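Local atomic coordinates of alkaline phosphatase D (Bacillus subtilis, PDB entry 2YEQ), a protein that hydrolyses phosphate esters, acting as a secreted phosphodiesterase and alkaline phosphatase with an iron- and calcium-containing active site. Residues A[298-311]-A[349-361]. Numbering follows the deposited sequence.
Sequences SRNPNRTLLGKEQE and MDSWDGYPAQRER. With PE5 (3,6,9,12,15,18,21,24-octaoxahexacosan-1-ol), chain E.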
loop_
_atom_site.group_PDB
_atom_site.type_symbol
_atom_site.label_atom_id
_atom_site.label_comp_id
_atom_site.label_asym_id
_atom_site.label_seq_id
_atom_site.Cartn_x
_atom_site.Cartn_y
_atom_site.Cartn_z
ATOM N N SER A 298 -8.814 25.296 -0.570
ATOM C CA SER A 298 -9.060 23.850 -0.652
ATOM C C SER A 298 -10.171 23.540 -1.638
ATOM O O SER A 298 -10.088 22.548 -2.378
ATOM C CB SER A 298 -9.356 23.237 0.711
ATOM O OG SER A 298 -10.606 23.657 1.205
ATOM N N ARG A 299 -11.176 24.416 -1.700
ATOM C CA ARG A 299 -12.337 24.202 -2.588
ATOM C C ARG A 299 -12.083 24.581 -4.046
ATOM O O ARG A 299 -12.926 24.304 -4.884
ATOM C CB ARG A 299 -13.584 24.947 -2.063
ATOM C CG ARG A 299 -14.167 24.393 -0.742
ATOM C CD ARG A 299 -15.455 25.134 -0.306
ATOM N NE ARG A 299 -15.206 26.568 -0.077
ATOM C CZ ARG A 299 -15.227 27.201 1.102
ATOM N NH1 ARG A 299 -15.521 26.566 2.233
ATOM N NH2 ARG A 299 -14.956 28.507 1.150
ATOM N N ASN A 300 -10.936 25.186 -4.370
ATOM C CA ASN A 300 -10.623 25.562 -5.767
ATOM C C ASN A 300 -10.862 24.379 -6.706
ATOM O O ASN A 300 -10.257 23.324 -6.528
ATOM C CB ASN A 300 -9.160 26.037 -5.853
ATOM C CG ASN A 300 -8.712 26.428 -7.251
ATOM O OD1 ASN A 300 -9.347 26.131 -8.249
ATOM N ND2 ASN A 300 -7.561 27.121 -7.315
ATOM N N PRO A 301 -11.702 24.559 -7.729
ATOM C CA PRO A 301 -12.084 23.449 -8.590
ATOM C C PRO A 301 -11.023 22.999 -9.555
ATOM O O PRO A 301 -11.133 21.902 -10.111
ATOM C CB PRO A 301 -13.285 24.011 -9.393
ATOM C CG PRO A 301 -13.169 25.464 -9.284
ATOM C CD PRO A 301 -12.581 25.723 -7.941
ATOM N N ASN A 302 -10.003 23.828 -9.794
ATOM C CA ASN A 302 -8.926 23.410 -10.686
ATOM C C ASN A 302 -7.965 22.414 -10.057
ATOM O O ASN A 302 -7.158 21.824 -10.758
ATOM C CB ASN A 302 -8.105 24.625 -11.136
ATOM C CG ASN A 302 -8.872 25.510 -12.087
ATOM O OD1 ASN A 302 -9.685 25.026 -12.866
ATOM N ND2 ASN A 302 -8.605 26.800 -12.040
ATOM N N ARG A 303 -7.998 22.289 -8.746
ATOM C CA ARG A 303 -7.023 21.465 -8.050
ATOM C C ARG A 303 -7.294 19.991 -8.285
ATOM O O ARG A 303 -8.465 19.575 -8.298
ATOM C CB ARG A 303 -7.038 21.766 -6.582
ATOM C CG ARG A 303 -6.386 23.102 -6.265
ATOM C CD ARG A 303 -6.507 23.453 -4.824
ATOM N NE ARG A 303 -5.645 22.621 -3.993
ATOM C CZ ARG A 303 -6.049 21.738 -3.074
ATOM N NH1 ARG A 303 -7.341 21.521 -2.842
ATOM N NH2 ARG A 303 -5.145 21.045 -2.385
ATOM N N THR A 304 -6.212 19.236 -8.498
ATOM C CA THR A 304 -6.251 17.826 -8.873
ATOM C C THR A 304 -5.454 16.978 -7.867
ATOM O O THR A 304 -4.521 17.482 -7.215
ATOM C CB THR A 304 -5.682 17.633 -10.282
ATOM O OG1 THR A 304 -5.978 16.312 -10.730
ATOM C CG2 THR A 304 -4.124 17.906 -10.349
ATOM N N LEU A 305 -5.874 15.719 -7.708
ATOM C CA LEU A 305 -5.075 14.691 -7.006
ATOM C C LEU A 305 -4.443 13.793 -8.039
ATOM O O LEU A 305 -3.279 13.420 -7.917
ATOM C CB LEU A 305 -5.925 13.794 -6.098
ATOM C CG LEU A 305 -6.006 14.002 -4.603
ATOM C CD1 LEU A 305 -6.964 12.918 -4.041
ATOM C CD2 LEU A 305 -4.658 13.948 -3.883
ATOM N N LEU A 306 -5.218 13.430 -9.061
ATOM C CA LEU A 306 -4.827 12.387 -9.983
ATOM C C LEU A 306 -4.057 12.918 -11.150
ATOM O O LEU A 306 -3.314 12.157 -11.807
ATOM C CB LEU A 306 -6.057 11.672 -10.547
ATOM C CG LEU A 306 -6.998 10.969 -9.579
ATOM C CD1 LEU A 306 -8.198 10.382 -10.358
ATOM C CD2 LEU A 306 -6.230 9.886 -8.776
ATOM N N GLY A 307 -4.270 14.201 -11.463
ATOM C CA GLY A 307 -3.826 14.747 -12.729
ATOM C C GLY A 307 -4.810 14.389 -13.813
ATOM O O GLY A 307 -5.552 13.395 -13.693
ATOM N N LYS A 308 -4.797 15.170 -14.893
ATOM C CA LYS A 308 -5.818 15.082 -15.929
ATOM C C LYS A 308 -5.829 13.745 -16.640
ATOM O O LYS A 308 -6.898 13.199 -16.879
ATOM C CB LYS A 308 -5.650 16.205 -16.968
ATOM C CG LYS A 308 -6.592 16.106 -18.191
ATOM C CD LYS A 308 -7.540 17.302 -18.303
ATOM C CE LYS A 308 -8.654 17.254 -17.248
ATOM N NZ LYS A 308 -10.022 17.183 -17.860
ATOM N N GLU A 309 -4.656 13.230 -16.985
ATOM C CA GLU A 309 -4.549 11.979 -17.740
ATOM C C GLU A 309 -5.056 10.786 -16.928
ATOM O O GLU A 309 -5.791 9.956 -17.444
ATOM C CB GLU A 309 -3.108 11.686 -18.139
ATOM C CG GLU A 309 -2.852 11.664 -19.622
ATOM C CD GLU A 309 -1.979 12.827 -20.060
ATOM O OE1 GLU A 309 -2.378 13.993 -19.819
ATOM O OE2 GLU A 309 -0.892 12.573 -20.625
ATOM N N GLN A 310 -4.629 10.698 -15.668
ATOM C CA GLN A 310 -5.038 9.601 -14.820
ATOM C C GLN A 310 -6.536 9.667 -14.544
ATOM O O GLN A 310 -7.197 8.628 -14.439
ATOM C CB GLN A 310 -4.283 9.617 -13.512
ATOM C CG GLN A 310 -4.588 8.425 -12.641
ATOM C CD GLN A 310 -3.773 8.385 -11.378
ATOM O OE1 GLN A 310 -3.063 9.354 -11.007
ATOM N NE2 GLN A 310 -3.871 7.285 -10.689
ATOM N N GLU A 311 -7.056 10.881 -14.381
ATOM C CA GLU A 311 -8.490 11.067 -14.183
ATOM C C GLU A 311 -9.284 10.505 -15.370
ATOM O O GLU A 311 -10.267 9.773 -15.175
ATOM C CB GLU A 311 -8.819 12.539 -13.966
ATOM C CG GLU A 311 -10.230 12.779 -13.460
ATOM C CD GLU A 311 -10.541 14.259 -13.306
ATOM O OE1 GLU A 311 -10.832 14.886 -14.338
ATOM O OE2 GLU A 311 -10.513 14.781 -12.165
ATOM N N MET A 349 -6.124 17.960 5.073
ATOM C CA MET A 349 -5.775 18.598 3.799
ATOM C C MET A 349 -5.006 17.660 2.881
ATOM O O MET A 349 -4.929 17.879 1.671
ATOM C CB MET A 349 -4.986 19.906 4.077
ATOM C CG MET A 349 -5.827 20.955 4.805
ATOM S SD MET A 349 -7.147 21.548 3.701
ATOM C CE MET A 349 -8.646 20.847 4.415
ATOM N N ASP A 350 -4.492 16.572 3.439
ATOM C CA ASP A 350 -3.715 15.577 2.668
ATOM C C ASP A 350 -4.556 14.410 2.127
ATOM O O ASP A 350 -4.085 13.620 1.292
ATOM C CB ASP A 350 -2.585 15.041 3.541
ATOM C CG ASP A 350 -1.563 14.240 2.755
ATOM O OD1 ASP A 350 -1.000 14.747 1.743
ATOM O OD2 ASP A 350 -1.316 13.079 3.171
ATOM N N SER A 351 -5.807 14.341 2.581
ATOM C CA SER A 351 -6.783 13.324 2.160
ATOM C C SER A 351 -7.706 13.855 1.067
ATOM O O SER A 351 -7.543 14.988 0.618
ATOM C CB SER A 351 -7.622 12.885 3.372
ATOM O OG SER A 351 -6.781 12.375 4.396
ATOM N N TRP A 352 -8.668 13.039 0.615
ATOM C CA TRP A 352 -9.578 13.472 -0.441
ATOM C C TRP A 352 -10.453 14.679 -0.003
ATOM O O TRP A 352 -10.807 15.501 -0.853
ATOM C CB TRP A 352 -10.474 12.345 -0.948
ATOM C CG TRP A 352 -9.807 11.321 -1.809
ATOM C CD1 TRP A 352 -8.996 10.304 -1.380
ATOM C CD2 TRP A 352 -9.886 11.197 -3.210
ATOM N NE1 TRP A 352 -8.583 9.561 -2.429
ATOM C CE2 TRP A 352 -9.103 10.094 -3.572
ATOM C CE3 TRP A 352 -10.536 11.923 -4.218
ATOM C CZ2 TRP A 352 -8.981 9.672 -4.875
ATOM C CZ3 TRP A 352 -10.414 11.514 -5.485
ATOM C CH2 TRP A 352 -9.640 10.396 -5.824
ATOM N N ASP A 353 -10.743 14.815 1.289
ATOM C CA ASP A 353 -11.440 16.000 1.796
ATOM C C ASP A 353 -10.655 17.317 1.484
ATOM O O ASP A 353 -11.248 18.404 1.485
ATOM C CB ASP A 353 -11.626 15.936 3.302
ATOM C CG ASP A 353 -12.863 15.105 3.750
ATOM O OD1 ASP A 353 -13.880 15.034 3.014
ATOM O OD2 ASP A 353 -12.777 14.550 4.869
ATOM N N GLY A 354 -9.340 17.195 1.268
ATOM C CA GLY A 354 -8.457 18.334 0.930
ATOM C C GLY A 354 -8.525 18.679 -0.543
ATOM O O GLY A 354 -7.985 19.708 -0.972
ATOM N N TYR A 355 -9.136 17.775 -1.315
ATOM C CA TYR A 355 -9.267 17.876 -2.749
ATOM C C TYR A 355 -10.736 17.620 -3.139
ATOM O O TYR A 355 -11.014 16.754 -3.963
ATOM C CB TYR A 355 -8.334 16.885 -3.462
ATOM C CG TYR A 355 -6.843 17.126 -3.158
ATOM C CD1 TYR A 355 -6.310 16.808 -1.914
ATOM C CD2 TYR A 355 -5.999 17.727 -4.109
ATOM C CE1 TYR A 355 -4.976 17.048 -1.612
ATOM C CE2 TYR A 355 -4.637 17.942 -3.829
ATOM C CZ TYR A 355 -4.139 17.618 -2.567
ATOM O OH TYR A 355 -2.833 17.841 -2.222
ATOM N N PRO A 356 -11.663 18.397 -2.577
ATOM C CA PRO A 356 -13.115 18.110 -2.747
ATOM C C PRO A 356 -13.630 18.203 -4.164
ATOM O O PRO A 356 -14.527 17.441 -4.524
ATOM C CB PRO A 356 -13.786 19.140 -1.840
ATOM C CG PRO A 356 -12.802 20.302 -1.817
ATOM C CD PRO A 356 -11.449 19.638 -1.813
ATOM N N ALA A 357 -13.070 19.082 -4.995
ATOM C CA ALA A 357 -13.524 19.166 -6.380
ATOM C C ALA A 357 -13.106 17.957 -7.183
ATOM O O ALA A 357 -13.854 17.450 -8.024
ATOM C CB ALA A 357 -13.016 20.442 -7.065
ATOM N N GLN A 358 -11.881 17.511 -6.964
ATOM C CA GLN A 358 -11.420 16.278 -7.581
ATOM C C GLN A 358 -12.375 15.138 -7.177
ATOM O O GLN A 358 -12.755 14.327 -8.009
ATOM C CB GLN A 358 -9.997 15.961 -7.116
ATOM C CG GLN A 358 -9.517 14.572 -7.445
ATOM C CD GLN A 358 -9.203 14.375 -8.897
ATOM O OE1 GLN A 358 -8.052 14.471 -9.313
ATOM N NE2 GLN A 358 -10.217 14.066 -9.687
ATOM N N ARG A 359 -12.724 15.067 -5.903
ATOM C CA ARG A 359 -13.608 13.984 -5.451
ATOM C C ARG A 359 -14.984 14.090 -6.123
ATOM O O ARG A 359 -15.544 13.081 -6.576
ATOM C CB ARG A 359 -13.750 13.969 -3.941
ATOM C CG ARG A 359 -14.431 12.680 -3.463
ATOM C CD ARG A 359 -14.385 12.547 -2.013
ATOM N NE ARG A 359 -14.895 13.728 -1.357
ATOM C CZ ARG A 359 -14.667 14.055 -0.100
ATOM N NH1 ARG A 359 -13.945 13.279 0.684
ATOM N NH2 ARG A 359 -15.176 15.177 0.395
ATOM N N GLU A 360 -15.499 15.313 -6.229
ATOM C CA GLU A 360 -16.766 15.573 -6.926
ATOM C C GLU A 360 -16.763 15.076 -8.357
ATOM O O GLU A 360 -17.762 14.500 -8.815
ATOM C CB GLU A 360 -17.086 17.056 -6.925
ATOM C CG GLU A 360 -17.685 17.564 -5.644
ATOM C CD GLU A 360 -18.186 19.005 -5.783
ATOM O OE1 GLU A 360 -19.077 19.236 -6.638
ATOM O OE2 GLU A 360 -17.683 19.896 -5.047
ATOM N N ARG A 361 -15.658 15.272 -9.077
ATOM C CA ARG A 361 -15.584 14.811 -10.454
ATOM C C ARG A 361 -15.681 13.285 -10.527
ATOM O O ARG A 361 -16.362 12.744 -11.405
ATOM C CB ARG A 361 -14.315 15.304 -11.166
ATOM C CG ARG A 361 -14.288 16.838 -11.413
ATOM C CD ARG A 361 -13.123 17.226 -12.324
ATOM N NE ARG A 361 -11.805 17.224 -11.657
ATOM C CZ ARG A 361 -11.342 18.160 -10.823
ATOM N NH1 ARG A 361 -12.097 19.181 -10.426
ATOM N NH2 ARG A 361 -10.104 18.045 -10.335
HETATM C C48 PE5 E . -18.498 17.354 1.517
HETATM C C50 PE5 E . -17.239 18.087 1.050
HETATM O O1 PE5 E . -16.064 17.590 1.722
HETATM C C1 PE5 E . -15.453 18.459 2.691
HETATM C C2 PE5 E . -14.241 19.211 2.126
HETATM O O2 PE5 E . -14.507 20.581 1.740
HETATM O O HOH W 1 -10.799 21.432 -4.738
HETATM O O HOH W 2 -11.863 21.159 1.623
HETATM O O HOH W 3 -15.421 22.314 -4.581
HETATM O O HOH W 4 -9.782 19.116 -5.880
HETATM O O HOH W 5 -5.499 20.097 0.262
HETATM O O HOH W 6 -8.343 16.482 -12.034
#
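Pro301 lies against Ala357, their CA atoms 5.0 Å apart, where the loop leading from helix 296-299 to helix 308-320 runs along the first turns of helix 356-368. Tyr355 is the N-cap of that helix, and its ring is sandwiched. Leu305 CD2 sits over the centre of one face, while the Arg303 guanidinium lies nearly flat on the other in a cation-pi stack, planes 28° apart. A bend at chi3 (72°) turns the Arg303 chain back, and NH1 reaches Gly354 O at 2.7 Å in an almost straight bond. Leu305 CD1 sits over the face of the six-membered ring of Trp352, 3.5 Å from its centroid, in a CH-pi contact, so the two methyls of one leucine each cover an aromatic face.

Farther along, Gln358 OE1 accepts from Leu305 N, in plane on a lone pair at 3.0 Å, and from Leu306 N. Gln358 NE2 donates to the anti lone pair of Glu311 OE2 at 2.6 Å. Arg361 NE meets the same oxygen from the syn side at 2.8 Å, a salt bridge, while NH1 and NH2 bind Pro301 O and Arg303 O. A leucine at Arg361 would probably leave Glu311 without its charge partner and both carbonyls without these donors. Gln358 and Arg361 thus bond to two N-H groups and two carbonyls of the loop and, through Glu311, join it to helix 308-320, consistent with a firmly fixed connection within the phosphatase domain.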